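Local coordinates for ABC transporter, periplasmic substrate-binding protein (Thermotoga maritima, PDB 2HPG) that probably binds a solute in the periplasm and hands it to a tripartite ATP-independent (TRAP) transporter, at residues 15-18 / 22-25; 29-34 / 42-47. One frame throughout, in Å; residues are numbered along the deposited sequence.

Contact 1 (15-18 / 22-25)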
# COMPACT_ATOMS: atom_id res chain seq x y z
N HIS A 15 -9.89 -4.64 7.18
CA HIS A 15 -8.78 -4.92 6.29
C HIS A 15 -7.45 -4.39 6.81
O HIS A 15 -6.58 -4.02 6.02
CB HIS A 15 -9.06 -4.38 4.87
CG HIS A 15 -10.01 -5.23 4.09
ND1 HIS A 15 -10.26 -5.03 2.74
CD2 HIS A 15 -10.78 -6.28 4.46
CE1 HIS A 15 -11.15 -5.92 2.33
NE2 HIS A 15 -11.48 -6.69 3.35
N VAL A 16 -7.24 -4.40 8.12
CA VAL A 16 -5.99 -3.88 8.67
C VAL A 16 -4.88 -4.95 8.74
O VAL A 16 -3.96 -4.83 9.55
CB VAL A 16 -6.20 -3.22 10.04
CG1 VAL A 16 -7.35 -2.23 9.98
CG2 VAL A 16 -6.42 -4.27 11.14
N LEU A 17 -4.95 -5.94 7.85
CA LEU A 17 -3.92 -6.97 7.70
C LEU A 17 -3.95 -7.95 8.88
O LEU A 17 -5.01 -8.13 9.49
CB LEU A 17 -2.54 -6.34 7.41
CG LEU A 17 -2.53 -5.30 6.28
CD1 LEU A 17 -1.12 -4.89 5.92
CD2 LEU A 17 -3.26 -5.81 5.04
N ALA A 18 -2.83 -8.63 9.16
CA ALA A 18 -2.85 -9.79 10.06
C ALA A 18 -2.92 -9.34 11.50
O ALA A 18 -2.35 -8.30 11.84
CB ALA A 18 -1.61 -10.69 9.84
N PRO A 22 2.30 -5.00 12.88
CA PRO A 22 2.43 -3.54 13.07
C PRO A 22 1.27 -2.65 12.66
O PRO A 22 0.94 -1.70 13.37
CB PRO A 22 3.69 -3.20 12.27
CG PRO A 22 4.51 -4.45 12.38
CD PRO A 22 3.51 -5.56 12.24
N TYR A 23 0.65 -2.94 11.52
CA TYR A 23 -0.50 -2.16 11.07
C TYR A 23 -1.64 -2.23 12.06
O TYR A 23 -2.17 -1.21 12.48
CB TYR A 23 -0.99 -2.65 9.69
CG TYR A 23 -0.61 -1.76 8.52
CD1 TYR A 23 0.63 -1.17 8.45
CD2 TYR A 23 -1.51 -1.51 7.51
CE1 TYR A 23 0.98 -0.34 7.39
CE2 TYR A 23 -1.18 -0.69 6.44
CZ TYR A 23 0.08 -0.11 6.39
OH TYR A 23 0.42 0.69 5.31
N HIS A 24 -1.99 -3.46 12.44
CA HIS A 24 -3.05 -3.68 13.41
C HIS A 24 -2.74 -2.93 14.69
O HIS A 24 -3.60 -2.24 15.24
CB HIS A 24 -3.19 -5.18 13.70
CG HIS A 24 -4.38 -5.53 14.53
ND1 HIS A 24 -4.42 -6.66 15.30
CD2 HIS A 24 -5.58 -4.92 14.70
CE1 HIS A 24 -5.58 -6.72 15.94
NE2 HIS A 24 -6.30 -5.68 15.59
N GLN A 25 -1.51 -3.06 15.16
CA GLN A 25 -1.07 -2.37 16.37
C GLN A 25 -1.31 -0.87 16.27
O GLN A 25 -1.74 -0.23 17.24
CB GLN A 25 0.42 -2.61 16.59
CG GLN A 25 0.74 -3.94 17.16
CD GLN A 25 2.23 -4.14 17.35
OE1 GLN A 25 2.82 -3.62 18.31
NE2 GLN A 25 2.85 -4.91 16.45
O HOH W 1 -1.75 -5.92 10.59

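Contact 2 (29-34 / 42-47)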
# COMPACT_ATOMS: atom_id res chain seq x y z
N LYS A 29 -3.83 1.84 18.26
CA LYS A 29 -3.32 3.09 18.83
C LYS A 29 -4.14 4.27 18.36
O LYS A 29 -4.48 5.15 19.15
CB LYS A 29 -1.87 3.34 18.43
CG LYS A 29 -0.83 2.56 19.23
CD LYS A 29 0.61 3.06 18.92
CE LYS A 29 0.84 4.51 19.44
NZ LYS A 29 2.23 5.07 19.21
N TRP A 30 -4.42 4.30 17.07
CA TRP A 30 -5.25 5.35 16.50
C TRP A 30 -6.65 5.37 17.09
O TRP A 30 -7.16 6.44 17.45
CB TRP A 30 -5.34 5.18 14.99
CG TRP A 30 -6.45 5.90 14.36
CD1 TRP A 30 -6.62 7.26 14.26
CD2 TRP A 30 -7.54 5.31 13.65
NE1 TRP A 30 -7.75 7.55 13.55
CE2 TRP A 30 -8.35 6.37 13.18
CE3 TRP A 30 -7.93 3.98 13.39
CZ2 TRP A 30 -9.53 6.14 12.46
CZ3 TRP A 30 -9.09 3.75 12.66
CH2 TRP A 30 -9.87 4.83 12.19
N ALA A 31 -7.27 4.20 17.16
CA ALA A 31 -8.62 4.05 17.72
C ALA A 31 -8.66 4.50 19.17
O ALA A 31 -9.56 5.22 19.58
CB ALA A 31 -9.06 2.60 17.62
N LYS A 32 -7.69 4.05 19.96
CA LYS A 32 -7.61 4.43 21.37
C LYS A 32 -7.46 5.95 21.56
O LYS A 32 -8.13 6.53 22.43
CB LYS A 32 -6.49 3.64 22.04
CG LYS A 32 -6.42 3.79 23.54
CD LYS A 32 -5.60 2.64 24.17
CE LYS A 32 -6.47 1.38 24.39
NZ LYS A 32 -5.71 0.20 24.98
N ALA A 33 -6.66 6.60 20.71
CA ALA A 33 -6.45 8.06 20.75
C ALA A 33 -7.70 8.86 20.35
O ALA A 33 -8.03 9.85 21.02
CB ALA A 33 -5.26 8.47 19.86
N VAL A 34 -8.39 8.46 19.28
CA VAL A 34 -9.68 9.06 18.90
C VAL A 34 -10.73 8.91 20.00
O VAL A 34 -11.46 9.85 20.29
CB VAL A 34 -10.22 8.47 17.59
CG1 VAL A 34 -11.68 8.89 17.37
CG2 VAL A 34 -9.35 8.92 16.46
N VAL A 42 -16.74 8.78 20.16
CA VAL A 42 -16.46 7.99 18.96
C VAL A 42 -15.75 6.73 19.40
O VAL A 42 -14.69 6.79 20.00
CB VAL A 42 -15.61 8.76 17.92
CG1 VAL A 42 -15.27 7.86 16.74
CG2 VAL A 42 -16.35 10.02 17.44
N ARG A 43 -16.36 5.58 19.13
CA ARG A 43 -15.72 4.29 19.35
C ARG A 43 -15.31 3.76 17.98
O ARG A 43 -16.12 3.76 17.05
CB ARG A 43 -16.71 3.34 20.01
CG ARG A 43 -16.16 1.95 20.19
CD ARG A 43 -17.21 0.98 20.70
NE ARG A 43 -17.01 -0.35 20.11
CZ ARG A 43 -17.42 -1.50 20.63
NH1 ARG A 43 -18.06 -1.55 21.80
NH2 ARG A 43 -17.18 -2.63 19.98
N ILE A 44 -14.05 3.33 17.85
CA ILE A 44 -13.57 2.73 16.60
C ILE A 44 -13.20 1.28 16.84
O ILE A 44 -12.32 1.00 17.64
CB ILE A 44 -12.36 3.45 16.02
CG1 ILE A 44 -12.69 4.93 15.80
CG2 ILE A 44 -11.98 2.83 14.63
CD1 ILE A 44 -11.51 5.77 15.43
N GLU A 45 -13.86 0.38 16.14
CA GLU A 45 -13.58 -1.03 16.25
C GLU A 45 -12.74 -1.45 15.06
O GLU A 45 -13.09 -1.14 13.93
CB GLU A 45 -14.90 -1.80 16.26
CG GLU A 45 -14.73 -3.24 16.60
CD GLU A 45 -16.06 -3.94 16.83
OE1 GLU A 45 -17.13 -3.36 16.47
OE2 GLU A 45 -16.00 -5.07 17.40
N VAL A 46 -11.66 -2.17 15.32
CA VAL A 46 -10.66 -2.47 14.30
C VAL A 46 -10.66 -3.97 13.97
O VAL A 46 -10.50 -4.79 14.86
CB VAL A 46 -9.25 -1.99 14.80
CG1 VAL A 46 -8.17 -2.38 13.82
CG2 VAL A 46 -9.26 -0.47 15.00
N PHE A 47 -10.84 -4.30 12.69
CA PHE A 47 -10.95 -5.69 12.23
C PHE A 47 -9.80 -6.11 11.34
O PHE A 47 -9.64 -5.56 10.24
CB PHE A 47 -12.24 -5.89 11.43
CG PHE A 47 -13.48 -5.76 12.26
CD1 PHE A 47 -14.12 -6.89 12.75
CD2 PHE A 47 -13.99 -4.53 12.56
CE1 PHE A 47 -15.24 -6.77 13.51
CE2 PHE A 47 -15.12 -4.42 13.35
CZ PHE A 47 -15.74 -5.52 13.81

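Contact 1 (15-18 / 22-25)
Tyr23 reaches from the first turn of helix 22-37 into the loop at 15-18. Tyr23 CB lies 3.7 Å from Val16 O. Tyr23 CG is 4.1 Å from Leu17 CD1. Leu17 CD1 is nearer to the ring atom Tyr23 CD2, at 3.8 Å, and Leu17 CG lies a little behind it. Leucine side chain and ring cross obliquely, in an apolar contact. The tip leaves the contact: OH is hydrogen-bonded to Asn229 OD1, and Trp137 meets the ring edge-to-face. The hydroxyl is thus fixed at the far end of a buried side chain.

The two segments belong to the turn from strand 9-14 into helix 22-37, the first connection of a beta-alpha-beta unit in this solute-binding protein. N-H groups in the first turn of a helix lack a carbonyl one turn back. Here water 1 serves one of them, accepting from His24 N at 3.1 Å. The water gives its own protons to the loop, to Val16 O at 2.7 Å and to Ala18 O at 2.8 Å. One water thus ties two loop carbonyls to the helix start.

His24 continues the contact on another side of the helix. Its CG is anti to the backbone N (chi1 -171°), which brings the ring across Val16 at a slant. Val16 CG2, set between its own backbone N and carbonyl carbon, approaches His24 CD2 to 3.7 Å. Ala18 O also rests 3.7 Å from His24 CB. The ring's ND1 takes a hydrogen bond from Gly20 N, in the short link between the segments. That bond probably limits the ring's rotation, and it suggests that ND1 carries no proton.

Contact 2 (29-34 / 42-47)
Ile44 lays its CD1 methyl over one face of the Trp30 indole. This is a CH-pi contact: Ile44 CD1 is 3.8 Å from the centroid of the Trp30 six-membered ring and 20° off its normal. Ile44 CG2 lies over the same face, near the rim, 3.6 Å from Trp30 CZ3. With chi1 at 162°, Trp30 CG turns away from the backbone N and the indole swings in toward the strand, although its CB does not point there. Phe13 meets the indole edge-to-face, and NE1 is hydrogen-bonded to Ile249 O. With an alanine here, the Ile44 methyls would probably lose their aromatic cover and Ile249 O the indole N-H.

The rest is mainly aliphatic. Ala31 CB sits 3.8 Å from Ile44 CB and 4.0 Å from Val46 CG2. Ala31 CB also rests 3.6 Å from Ile44 O. Val34 CG1 touches both Ile44 CD1, at 3.7 Å, and Val42 CG1, at 3.8 Å.

The Arg43 and Glu45 side chains point away from the helix. There Arg43 NH2 and Glu45 OE1 form a salt bridge of 3.6 Å. Strand 9-14 pairs with the backbone of 42-47. Helix and strand run nearly antiparallel, at 168°. Between 29-34 and 42-47 the contact is apolar; polar linkage of the strand to this helix comes from Glu35, next along it, whose OE2 takes the N-H of Ile44.

Overall arrangement
Contacts 1 and 2 follow one another along helix 22-37, with centres 13 Å apart. Contact 1 uses the start of the helix and contact 2 its later turns. Both lie in one beta-alpha-beta unit, strand 9-14, helix 22-37 and strand 42-47, whose two strands are parallel. Val46 joins the two: its CG1 packs 3.7 Å from both Val16 CG2 and His24 CD2. Val16 CG2 also lies 3.6 Å from Phe47 O. The apolar layer of contact 2 therefore runs on into the water-bridged turn of contact 1. Contact 1 is about 12 Å from the chain centre and contact 2 about 21 Å, measured between centres.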